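Local atomic coordinates of surface layer protein (Geobacillus stearothermophilus, PDB entry 2RA1), a protein that forms part of the bacterial cell-surface lattice, with an N-terminal portion that probably binds sugar polymers of the cell wall. Residues V246-P251 against L285-T290; K250-A255 against K314-S319; A255-K260 against V278-S283; K260-T265 against V303-L308; Y274-E279 against T290-L295. All coordinates share one frame; numbering follows the deposited sequence.

All five contacts lie in the part of the chain assigned to a bacterial Ig-like domain, and contacts 1, 3, 4 and 5 all reach its antiparallel sheet. Contact 1 pairs strands 243-248 and 286-291; contact 5 continues along 286-291 to pair it with 272-280, the two contacts sharing T290 with their centres about 15 Å apart. Contact 3, centred about 8 Å from contact 1, lays a loop on strand 272-280, and that loop runs on into contact 4. Contact 2 is centred about 9 Å from contact 1, which it meets through F316 and F248. Contacts 2 and 5 do not touch, their nearest atoms being about 7 Å apart.

Contact 1: residues V246-P251 against L285-T290; sequences VTFTKP and LTATVT
V246 and A287 face each other as an antiparallel hydrogen-bonded pair, and their side chains rise from the same face of the sheet, the CG1 methyl of V246 resting 3.7 Å from CB of A287. That branch of V246 stands between the backbone N and the carbonyl carbon (chi1 55°), which brings it over to the neighbouring strand. F248 projects from the same face. Its ring slants over the backbone of 285-287: CD1 lies 3.8 Å from T286 N, CE1 reaches the A287 methyl, and L285 CA sits in the ring plane at its edge. L285 and P251 run side by side in the same direction, with L285 CD1 packed 3.4 Å from CD of the proline ring. T247 and T286 form the adjoining non-hydrogen-bonded pair, their side chains on the reverse face.

V246 and A287 exchange two backbone bonds, each of 3.0 Å between N and O. The third, 2.8 Å from F248 N to L285 O, is nearly straight at hydrogen, but its donor stands 50° above the carbonyl plane, where L285 leaves regular strand geometry. On the flanks, strand 233-240 lies beyond 243-248, with V246 touching V236 and T247 touching E234, while strand 272-280 lies beyond 286-291, where V278 packs against A287.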
# COMPACT_ATOMS: atom_id res chain seq x y z
N VAL A 246 -0.67 26.47 20.02
CA VAL A 246 0.59 26.07 19.40
C VAL A 246 0.54 24.60 18.97
O VAL A 246 0.05 23.75 19.71
CB VAL A 246 1.78 26.28 20.34
CG1 VAL A 246 1.54 25.55 21.65
CG2 VAL A 246 3.09 25.83 19.68
N THR A 247 1.05 24.33 17.77
CA THR A 247 1.07 22.97 17.22
C THR A 247 2.49 22.40 17.10
O THR A 247 3.40 23.07 16.61
CB THR A 247 0.41 22.94 15.82
OG1 THR A 247 -0.92 23.45 15.92
CG2 THR A 247 0.38 21.52 15.27
N PHE A 248 2.69 21.15 17.53
CA PHE A 248 3.99 20.50 17.40
C PHE A 248 3.97 19.37 16.37
O PHE A 248 2.95 18.71 16.17
CB PHE A 248 4.46 19.96 18.75
CG PHE A 248 4.32 20.93 19.89
CD1 PHE A 248 3.44 20.68 20.93
CD2 PHE A 248 5.09 22.09 19.93
CE1 PHE A 248 3.31 21.58 21.99
CE2 PHE A 248 4.97 22.99 20.99
CZ PHE A 248 4.08 22.73 22.02
N THR A 249 5.11 19.13 15.72
CA THR A 249 5.20 18.04 14.75
C THR A 249 5.55 16.73 15.45
O THR A 249 5.95 15.77 14.81
CB THR A 249 6.29 18.32 13.68
OG1 THR A 249 7.58 18.34 14.29
CG2 THR A 249 6.04 19.65 12.97
N LYS A 250 5.39 16.70 16.77
CA LYS A 250 5.94 15.61 17.56
C LYS A 250 5.65 15.89 19.02
O LYS A 250 6.01 16.95 19.53
CB LYS A 250 7.45 15.54 17.32
CG LYS A 250 8.08 14.17 17.47
CD LYS A 250 9.43 14.09 16.75
CE LYS A 250 10.10 12.74 16.98
NZ LYS A 250 11.57 12.82 16.80
N PRO A 251 4.99 14.95 19.72
CA PRO A 251 4.55 15.15 21.10
C PRO A 251 5.64 15.76 21.98
O PRO A 251 6.82 15.42 21.86
CB PRO A 251 4.23 13.73 21.58
CG PRO A 251 4.95 12.83 20.59
CD PRO A 251 4.77 13.56 19.30
N LEU A 285 0.65 16.69 20.79
CA LEU A 285 1.31 17.68 19.93
C LEU A 285 0.55 18.99 19.69
O LEU A 285 0.60 19.56 18.60
CB LEU A 285 1.73 17.04 18.60
CG LEU A 285 1.05 15.74 18.15
CD1 LEU A 285 1.51 14.57 19.01
CD2 LEU A 285 -0.48 15.84 18.13
N THR A 286 -0.14 19.47 20.72
CA THR A 286 -0.82 20.75 20.63
C THR A 286 -1.09 21.27 22.05
O THR A 286 -1.52 20.52 22.92
CB THR A 286 -2.12 20.63 19.82
OG1 THR A 286 -3.08 21.59 20.29
CG2 THR A 286 -2.71 19.23 19.96
N ALA A 287 -0.82 22.54 22.28
CA ALA A 287 -1.05 23.12 23.59
C ALA A 287 -1.76 24.45 23.49
O ALA A 287 -1.68 25.14 22.48
CB ALA A 287 0.26 23.28 24.33
N THR A 288 -2.46 24.80 24.56
CA THR A 288 -3.08 26.11 24.65
C THR A 288 -2.29 26.98 25.62
O THR A 288 -2.07 26.61 26.78
CB THR A 288 -4.56 26.00 25.05
OG1 THR A 288 -5.32 25.57 23.91
CG2 THR A 288 -5.08 27.35 25.54
N VAL A 289 -1.85 28.14 25.13
CA VAL A 289 -1.15 29.09 25.97
C VAL A 289 -2.08 30.26 26.35
O VAL A 289 -2.63 30.95 25.48
CB VAL A 289 0.13 29.61 25.31
CG1 VAL A 289 0.76 30.72 26.14
CG2 VAL A 289 1.12 28.47 25.10
N THR A 290 -2.27 30.45 27.65
CA THR A 290 -3.14 31.49 28.15
C THR A 290 -2.29 32.69 28.59
O THR A 290 -1.24 32.52 29.22
CB THR A 290 -4.02 30.96 29.31
OG1 THR A 290 -4.85 29.89 28.83
CG2 THR A 290 -4.90 32.05 29.87

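Contact 2: residues K250-A255 against K314-S319; sequences KPVDKA and KEFETS
F316 reaches across to V252 and the K250 backbone with the far end of its ring. From CB, with CG set anti to the carbonyl carbon (chi1 -65°), the side chain heads inward from its loop, and CD1 passes L308, whose backbone also bonds to that of F316. On the same flank CE1 lies 4.0 Å from the V252 CG2 methyl, which meets the ring obliquely, the two side chains crossing at about a right angle. CE2 faces F248. At the tip, CZ is 4.0 Å from V252 CB and 3.6 Å from K250 O, and that carbonyl oxygen lies near the ring plane, facing the edge.

The ring thus joins two loops of the Ig-like domain, the one leaving strand 243-248 and the one entering strand 319-324, across one end of the strands. With an alanine in place of F316, V252 and F248 would probably lose an aromatic neighbour and a gap would open between the loops.

Farther out, K250 extends until its NZ is 4.1 Å from K314 CD. The two ammonium nitrogens, K250 NZ and K314 NZ, stay 5.3 Å apart; both turn to L229 O just beyond helix 211-228, K314 only weakly, while D310 gives K250 a long, weak ion pair. Past V252 the first loop bends in an Asx turn, D253 OD1 accepting from A255 N at 3.1 Å.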
# COMPACT_ATOMS: atom_id res chain seq x y z
N LYS A 250 5.39 16.70 16.77
CA LYS A 250 5.94 15.61 17.56
C LYS A 250 5.65 15.89 19.02
O LYS A 250 6.01 16.95 19.53
CB LYS A 250 7.45 15.54 17.32
CG LYS A 250 8.08 14.17 17.47
CD LYS A 250 9.43 14.09 16.75
CE LYS A 250 10.10 12.74 16.98
NZ LYS A 250 11.57 12.82 16.80
N PRO A 251 4.99 14.95 19.72
CA PRO A 251 4.55 15.15 21.10
C PRO A 251 5.64 15.76 21.98
O PRO A 251 6.82 15.42 21.86
CB PRO A 251 4.23 13.73 21.58
CG PRO A 251 4.95 12.83 20.59
CD PRO A 251 4.77 13.56 19.30
N VAL A 252 5.24 16.67 22.85
CA VAL A 252 6.21 17.43 23.63
C VAL A 252 6.27 16.99 25.10
O VAL A 252 5.24 16.71 25.73
CB VAL A 252 5.89 18.93 23.55
CG1 VAL A 252 4.48 19.20 24.07
CG2 VAL A 252 6.94 19.75 24.30
N ASP A 253 7.48 16.92 25.63
CA ASP A 253 7.67 16.65 27.05
C ASP A 253 6.91 17.72 27.82
O ASP A 253 7.29 18.89 27.80
CB ASP A 253 9.16 16.69 27.39
CG ASP A 253 9.44 16.49 28.86
OD1 ASP A 253 8.49 16.20 29.62
OD2 ASP A 253 10.62 16.61 29.26
N LYS A 254 5.84 17.32 28.50
CA LYS A 254 4.95 18.26 29.18
C LYS A 254 5.63 19.05 30.30
O LYS A 254 5.07 20.03 30.80
CB LYS A 254 3.73 17.52 29.73
CG LYS A 254 2.98 16.70 28.67
CD LYS A 254 1.73 16.03 29.25
CE LYS A 254 0.79 15.57 28.16
NZ LYS A 254 1.36 14.43 27.40
N ALA A 255 6.82 18.62 30.69
CA ALA A 255 7.55 19.32 31.74
C ALA A 255 8.33 20.51 31.18
O ALA A 255 8.82 21.36 31.93
CB ALA A 255 8.47 18.38 32.49
N LYS A 314 15.00 14.55 22.30
CA LYS A 314 15.47 15.57 21.36
C LYS A 314 14.94 16.96 21.72
O LYS A 314 13.89 17.11 22.34
CB LYS A 314 15.10 15.22 19.91
CG LYS A 314 15.54 13.84 19.45
CD LYS A 314 15.38 13.65 17.94
CE LYS A 314 16.50 14.35 17.16
NZ LYS A 314 16.63 13.81 15.77
N GLU A 315 15.69 17.98 21.33
CA GLU A 315 15.30 19.35 21.63
C GLU A 315 14.66 20.01 20.42
O GLU A 315 15.20 19.93 19.31
CB GLU A 315 16.53 20.15 22.05
CG GLU A 315 17.21 19.61 23.30
CD GLU A 315 18.61 20.14 23.47
OE1 GLU A 315 18.98 21.07 22.72
OE2 GLU A 315 19.34 19.63 24.35
N PHE A 316 13.52 20.66 20.61
CA PHE A 316 12.99 21.50 19.56
C PHE A 316 13.99 22.61 19.33
O PHE A 316 14.66 23.04 20.27
CB PHE A 316 11.65 22.11 19.96
CG PHE A 316 10.55 21.12 20.14
CD1 PHE A 316 10.58 20.22 21.20
CD2 PHE A 316 9.48 21.09 19.27
CE1 PHE A 316 9.57 19.32 21.38
CE2 PHE A 316 8.46 20.18 19.44
CZ PHE A 316 8.50 19.29 20.50
N GLU A 317 14.10 23.08 18.10
CA GLU A 317 14.97 24.22 17.85
C GLU A 317 14.24 25.50 18.30
O GLU A 317 13.03 25.65 18.06
CB GLU A 317 15.33 24.29 16.37
CG GLU A 317 16.73 24.82 16.11
CD GLU A 317 17.82 23.88 16.63
OE1 GLU A 317 17.76 22.67 16.33
OE2 GLU A 317 18.75 24.36 17.32
N THR A 318 14.95 26.41 18.96
CA THR A 318 14.32 27.69 19.24
C THR A 318 13.65 28.11 17.94
O THR A 318 14.22 28.00 16.86
CB THR A 318 15.29 28.76 19.76
OG1 THR A 318 15.81 28.35 21.03
CG2 THR A 318 14.56 30.10 19.96
N SER A 319 12.41 28.55 18.04
CA SER A 319 11.63 28.81 16.86
C SER A 319 10.84 30.10 17.00
O SER A 319 10.48 30.51 18.11
CB SER A 319 10.71 27.63 16.59
OG SER A 319 9.87 27.88 15.49

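Contact 3: residues A255-K260 against V278-S283; sequences ATAIPK and VEVSES
V278 presses into the hollow formed where A257, I258 and P259 bend round it, and its two methyls divide the work. CG2, lying beside the backbone N of its own residue, fits over the I258-P259 peptide, 3.4 Å from P259 N, and 3.7 Å from CD at the rim of the proline ring. CG1, anti to that N (chi1 -171°), turns the other way to meet A257. The A257 carbonyl oxygen sits against the valine, its O lying 3.0 Å from both CB and CG1 of V278, a tight fit. One bump answers in the reverse direction, for the A257 methyl reaches V280, its CB only 3.4 Å from V280 CG2.

A257 is the centre of an inverse gamma turn, closed by a weak bond from I258 N to T256 O, and this sharp bend brings both its methyl and its carbonyl to strand 272-280. The loop is part of the long connection from strand 243-248 to strand 262-266. Polar ties of the loop run elsewhere, from T256 to D253, N261 and K309. Across the contact itself the partners are hydrocarbon and backbone, so the loop's seat on the strand depends on shape and van der Waals packing.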
# COMPACT_ATOMS: atom_id res chain seq x y z
N ALA A 255 6.82 18.62 30.69
CA ALA A 255 7.55 19.32 31.74
C ALA A 255 8.33 20.51 31.18
O ALA A 255 8.82 21.36 31.93
CB ALA A 255 8.47 18.38 32.49
N THR A 256 8.44 20.56 29.85
CA THR A 256 9.08 21.68 29.16
C THR A 256 8.04 22.64 28.56
O THR A 256 8.37 23.76 28.19
CB THR A 256 10.05 21.21 28.06
OG1 THR A 256 9.34 20.47 27.04
CG2 THR A 256 11.15 20.34 28.66
N ALA A 257 6.80 22.18 28.46
CA ALA A 257 5.72 22.99 27.91
C ALA A 257 5.13 23.94 28.96
O ALA A 257 3.93 23.89 29.23
CB ALA A 257 4.65 22.09 27.33
N ILE A 258 5.98 24.79 29.52
CA ILE A 258 5.59 25.72 30.57
C ILE A 258 5.75 27.17 30.11
O ILE A 258 6.45 27.43 29.12
CB ILE A 258 6.42 25.45 31.83
CG1 ILE A 258 7.91 25.58 31.51
CG2 ILE A 258 6.16 24.04 32.30
CD1 ILE A 258 8.82 25.29 32.68
N PRO A 259 5.09 28.12 30.80
CA PRO A 259 5.05 29.55 30.43
C PRO A 259 6.42 30.17 30.16
O PRO A 259 6.54 31.00 29.28
CB PRO A 259 4.46 30.23 31.67
CG PRO A 259 3.63 29.15 32.34
CD PRO A 259 4.31 27.84 32.03
N LYS A 260 7.44 29.77 30.91
CA LYS A 260 8.71 30.45 30.83
C LYS A 260 9.38 30.23 29.47
O LYS A 260 10.25 30.99 29.08
CB LYS A 260 9.64 30.00 31.96
CG LYS A 260 10.31 28.65 31.72
CD LYS A 260 11.55 28.51 32.57
CE LYS A 260 12.33 27.23 32.23
NZ LYS A 260 13.01 27.26 30.88
N VAL A 278 0.23 26.98 30.51
CA VAL A 278 0.27 26.13 29.34
C VAL A 278 -0.48 24.81 29.63
O VAL A 278 -0.23 24.15 30.65
CB VAL A 278 1.74 25.86 28.90
CG1 VAL A 278 1.78 25.15 27.55
CG2 VAL A 278 2.52 27.15 28.84
N GLU A 279 -1.42 24.46 28.76
CA GLU A 279 -2.22 23.25 28.93
C GLU A 279 -2.03 22.35 27.72
O GLU A 279 -2.55 22.62 26.65
CB GLU A 279 -3.71 23.59 29.07
CG GLU A 279 -4.08 24.35 30.35
CD GLU A 279 -5.10 25.47 30.12
OE1 GLU A 279 -4.86 26.33 29.23
OE2 GLU A 279 -6.13 25.49 30.83
N VAL A 280 -1.26 21.28 27.89
CA VAL A 280 -0.90 20.41 26.77
C VAL A 280 -1.95 19.34 26.43
O VAL A 280 -2.65 18.84 27.32
CB VAL A 280 0.45 19.72 27.04
CG1 VAL A 280 0.93 18.95 25.80
CG2 VAL A 280 1.50 20.75 27.49
N SER A 281 -2.06 19.00 25.15
CA SER A 281 -2.85 17.85 24.71
C SER A 281 -2.21 16.56 25.18
O SER A 281 -1.05 16.28 24.86
CB SER A 281 -2.91 17.78 23.19
OG SER A 281 -4.04 18.46 22.68
N GLU A 282 -2.95 15.75 25.93
CA GLU A 282 -2.53 14.37 26.10
C GLU A 282 -2.28 13.85 24.69
O GLU A 282 -1.37 13.05 24.46
CB GLU A 282 -3.60 13.55 26.82
CG GLU A 282 -3.30 13.30 28.30
CD GLU A 282 -2.19 12.27 28.52
OE1 GLU A 282 -1.24 12.23 27.72
OE2 GLU A 282 -2.28 11.49 29.50
N SER A 283 -3.08 14.35 23.75
CA SER A 283 -2.95 14.05 22.32
C SER A 283 -1.53 14.32 21.84
O SER A 283 -1.22 14.15 20.66
CB SER A 283 -3.95 14.88 21.50
OG SER A 283 -5.11 15.19 22.26

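Contact 4: residues K260-T265 against V303-L308; sequences KNFSIT and VVTSGL
V303 lies in strand 300-305, which pairs antiparallel with strand 262-266 in the sheet of the Ig-like domain; its CG1 meets the edge of the F262 ring, and its CA directs a C-H at S263 O from 3.1 Å. V304 and S263 form the hydrogen-bonded pair: V304 N gives a bond of 2.8 Å to S263 O and V304 O receives S263 N, both noticeably bent at hydrogen. Their side chains share one face of the sheet. T305, on the other, lies alongside F262 and points the same way, its CG2 only 3.5 Å from ring atom CE2.

At S306 the pairing ends with a 3.1 Å bond from S306 N to N261 O. S306 OG takes part in a water bridge to N261 OD1, the oxygen that also accepts from K260 NZ at 2.7 Å. G307 adopts positive phi (73°), and a side chain there would run into N261 OD1. L308 then turns its end back toward the asparagine.

N261 is held by both halves of its amide, since ND2 donates to T256 O in the preceding loop. A leucine in its place would probably leave the T256 carbonyl without this donor and K260 without its amide acceptor. L308 CD1 packs 3.7 Å from N261 CB and comes within 4.0 Å of N261 ND2.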
# COMPACT_ATOMS: atom_id res chain seq x y z
N LYS A 260 7.44 29.77 30.91
CA LYS A 260 8.71 30.45 30.83
C LYS A 260 9.38 30.23 29.47
O LYS A 260 10.25 30.99 29.08
CB LYS A 260 9.64 30.00 31.96
CG LYS A 260 10.31 28.65 31.72
CD LYS A 260 11.55 28.51 32.57
CE LYS A 260 12.33 27.23 32.23
NZ LYS A 260 13.01 27.26 30.88
N ASN A 261 8.98 29.18 28.78
CA ASN A 261 9.59 28.82 27.51
C ASN A 261 8.85 29.41 26.31
O ASN A 261 9.08 29.02 25.16
CB ASN A 261 9.65 27.30 27.38
CG ASN A 261 10.75 26.69 28.23
OD1 ASN A 261 11.78 27.31 28.48
ND2 ASN A 261 10.53 25.45 28.67
N PHE A 262 7.95 30.34 26.59
CA PHE A 262 7.18 31.01 25.55
C PHE A 262 7.34 32.52 25.66
O PHE A 262 7.22 33.08 26.74
CB PHE A 262 5.69 30.68 25.66
CG PHE A 262 5.34 29.27 25.28
CD1 PHE A 262 5.47 28.24 26.19
CD2 PHE A 262 4.85 28.99 24.01
CE1 PHE A 262 5.14 26.94 25.84
CE2 PHE A 262 4.50 27.69 23.65
CZ PHE A 262 4.65 26.66 24.56
N SER A 263 7.57 33.17 24.53
CA SER A 263 7.69 34.62 24.48
C SER A 263 6.72 35.17 23.45
O SER A 263 6.60 34.66 22.34
CB SER A 263 9.12 35.01 24.12
OG SER A 263 9.27 36.42 24.10
N ILE A 264 6.01 36.22 23.82
CA ILE A 264 4.99 36.78 22.96
C ILE A 264 5.20 38.28 22.89
O ILE A 264 5.14 38.98 23.91
CB ILE A 264 3.55 36.50 23.48
CG1 ILE A 264 3.34 35.02 23.78
CG2 ILE A 264 2.51 36.98 22.48
CD1 ILE A 264 3.73 34.63 25.17
N THR A 265 5.45 38.76 21.68
CA THR A 265 5.69 40.17 21.45
C THR A 265 4.72 40.71 20.40
O THR A 265 4.49 40.08 19.36
CB THR A 265 7.12 40.43 20.95
OG1 THR A 265 8.06 39.85 21.88
CG2 THR A 265 7.38 41.92 20.82
N VAL A 303 5.63 34.74 18.47
CA VAL A 303 5.81 33.76 19.53
C VAL A 303 7.15 33.04 19.41
O VAL A 303 7.36 32.21 18.53
CB VAL A 303 4.72 32.69 19.45
CG1 VAL A 303 4.88 31.67 20.59
CG2 VAL A 303 3.31 33.34 19.44
N VAL A 304 8.05 33.34 20.33
CA VAL A 304 9.35 32.70 20.36
C VAL A 304 9.38 31.58 21.42
O VAL A 304 9.25 31.84 22.62
CB VAL A 304 10.47 33.76 20.60
CG1 VAL A 304 11.80 33.11 20.90
CG2 VAL A 304 10.60 34.68 19.38
N THR A 305 9.54 30.34 20.95
CA THR A 305 9.62 29.17 21.82
C THR A 305 11.06 28.73 21.97
O THR A 305 11.80 28.63 20.99
CB THR A 305 8.85 27.95 21.22
OG1 THR A 305 8.94 27.98 19.79
CG2 THR A 305 7.39 27.98 21.62
N SER A 306 11.46 28.44 23.19
CA SER A 306 12.80 27.95 23.44
C SER A 306 12.72 26.90 24.52
O SER A 306 11.77 26.86 25.27
CB SER A 306 13.71 29.09 23.91
OG SER A 306 13.02 29.92 24.82
N GLY A 307 13.73 26.04 24.59
CA GLY A 307 13.85 25.10 25.68
C GLY A 307 12.89 23.92 25.72
O GLY A 307 12.85 23.18 26.69
N LEU A 308 12.10 23.75 24.66
CA LEU A 308 11.20 22.61 24.58
C LEU A 308 11.96 21.32 24.26
O LEU A 308 12.95 21.33 23.52
CB LEU A 308 10.17 22.88 23.49
CG LEU A 308 8.93 23.70 23.80
CD1 LEU A 308 9.04 24.37 25.13
CD2 LEU A 308 8.70 24.71 22.68
O HOH W 1 13.40 28.84 27.37

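Contact 5: residues Y274-E279 against T290-L295; sequences YPKSVE and TLYDTL
K276 and S277 both face T290, and the doubled residue makes a classic beta bulge in the hairpin of strands 272-280 and 286-291. T290 O accepts from K276 N, in a bond modelled very short, and weakly from S277 N at 3.4 Å, while T290 N returns a nearly straight bond of 3.0 Å to S277 O. S277 and T290 share a face of the sheet, S277 OG lying 3.3 Å from T290 CB.

Beyond the bulge Y274 is gripped at both backbone ends. Its O takes Y292 N at 2.9 Å, almost along the C=O direction, and its N donates to D293 OD1 at 2.8 Å, using the anti lone pair of that oxygen. The carboxylate and the Y274 ring run side by side, their planes 50° apart.

The bulge turns K276 toward the partner strand. Its CB stands 3.8 Å over the centre of the Y292 ring, only 6° off the normal, a CH-pi contact; with CG anti to the backbone N (chi1 172°) the extended chain then continues across the same face. Y274 CB meets that ring at its edge instead. On the side of the sheet away from K276, L291 sends CD2 to P275 CA and packs on L273 and I264, while P275 touches P259. A water donates to K276 O and hydrogen-bonds Y292 OH, 2.8 Å from that hydroxyl oxygen.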
# COMPACT_ATOMS: atom_id res chain seq x y z
N TYR A 274 2.55 38.57 28.86
CA TYR A 274 2.96 37.50 29.77
C TYR A 274 2.09 36.26 29.62
O TYR A 274 0.87 36.36 29.60
CB TYR A 274 2.95 37.96 31.22
CG TYR A 274 3.95 39.05 31.54
CD1 TYR A 274 3.54 40.39 31.59
CD2 TYR A 274 5.28 38.75 31.81
CE1 TYR A 274 4.44 41.40 31.89
CE2 TYR A 274 6.19 39.77 32.11
CZ TYR A 274 5.76 41.10 32.14
OH TYR A 274 6.65 42.12 32.45
N PRO A 275 2.73 35.09 29.51
CA PRO A 275 2.02 33.81 29.48
C PRO A 275 1.55 33.47 30.90
O PRO A 275 2.32 33.62 31.85
CB PRO A 275 3.10 32.80 29.05
CG PRO A 275 4.36 33.56 28.90
CD PRO A 275 4.19 34.90 29.55
N LYS A 276 0.32 33.01 31.05
CA LYS A 276 -0.17 32.64 32.36
C LYS A 276 -0.02 31.14 32.63
O LYS A 276 0.44 30.72 33.68
CB LYS A 276 -1.63 33.06 32.52
CG LYS A 276 -2.29 32.54 33.77
CD LYS A 276 -3.66 33.13 33.92
CE LYS A 276 -4.31 32.69 35.22
NZ LYS A 276 -5.53 33.52 35.50
N SER A 277 -0.42 30.33 31.66
CA SER A 277 -0.45 28.90 31.83
C SER A 277 -0.28 28.21 30.48
O SER A 277 -0.60 28.78 29.43
CB SER A 277 -1.80 28.50 32.43
OG SER A 277 -2.88 28.94 31.61
N VAL A 278 0.23 26.98 30.51
CA VAL A 278 0.27 26.13 29.34
C VAL A 278 -0.48 24.81 29.63
O VAL A 278 -0.23 24.15 30.65
CB VAL A 278 1.74 25.86 28.90
CG1 VAL A 278 1.78 25.15 27.55
CG2 VAL A 278 2.52 27.15 28.84
N GLU A 279 -1.42 24.46 28.76
CA GLU A 279 -2.22 23.25 28.93
C GLU A 279 -2.03 22.35 27.72
O GLU A 279 -2.55 22.62 26.65
CB GLU A 279 -3.71 23.59 29.07
CG GLU A 279 -4.08 24.35 30.35
CD GLU A 279 -5.10 25.47 30.12
OE1 GLU A 279 -4.86 26.33 29.23
OE2 GLU A 279 -6.13 25.49 30.83
N THR A 290 -2.27 30.45 27.65
CA THR A 290 -3.14 31.49 28.15
C THR A 290 -2.29 32.69 28.59
O THR A 290 -1.24 32.52 29.22
CB THR A 290 -4.02 30.96 29.31
OG1 THR A 290 -4.85 29.89 28.83
CG2 THR A 290 -4.90 32.05 29.87
N LEU A 291 -2.73 33.89 28.24
CA LEU A 291 -1.99 35.10 28.55
C LEU A 291 -2.66 35.84 29.70
O LEU A 291 -3.87 35.75 29.87
CB LEU A 291 -1.95 36.00 27.33
CG LEU A 291 -1.39 35.32 26.08
CD1 LEU A 291 -1.66 36.17 24.82
CD2 LEU A 291 0.11 35.06 26.29
N TYR A 292 -1.86 36.55 30.48
CA TYR A 292 -2.39 37.51 31.43
C TYR A 292 -2.93 38.70 30.64
O TYR A 292 -3.97 39.26 30.96
CB TYR A 292 -1.29 38.00 32.38
CG TYR A 292 -0.99 37.05 33.51
CD1 TYR A 292 0.25 36.44 33.63
CD2 TYR A 292 -1.96 36.75 34.46
CE1 TYR A 292 0.52 35.57 34.67
CE2 TYR A 292 -1.70 35.88 35.49
CZ TYR A 292 -0.46 35.28 35.60
OH TYR A 292 -0.21 34.41 36.64
N ASP A 293 -2.20 39.07 29.60
CA ASP A 293 -2.51 40.27 28.86
C ASP A 293 -3.46 39.98 27.72
O ASP A 293 -3.65 38.83 27.33
CB ASP A 293 -1.21 40.92 28.37
CG ASP A 293 -0.26 41.24 29.51
OD1 ASP A 293 0.86 40.72 29.54
OD2 ASP A 293 -0.67 42.00 30.41
N THR A 294 -4.07 41.04 27.21
CA THR A 294 -5.14 40.92 26.23
C THR A 294 -4.64 41.24 24.82
O THR A 294 -3.87 42.18 24.61
CB THR A 294 -6.28 41.88 26.58
OG1 THR A 294 -6.62 41.71 27.97
CG2 THR A 294 -7.50 41.59 25.71
N LEU A 295 -5.09 40.44 23.86
CA LEU A 295 -4.68 40.61 22.48
C LEU A 295 -5.57 41.64 21.78
O LEU A 295 -6.80 41.61 21.91
CB LEU A 295 -4.73 39.27 21.72
CG LEU A 295 -3.94 38.10 22.32
CD1 LEU A 295 -4.46 36.76 21.83
CD2 LEU A 295 -2.46 38.26 22.02
O HOH W 2 1.30 32.09 36.14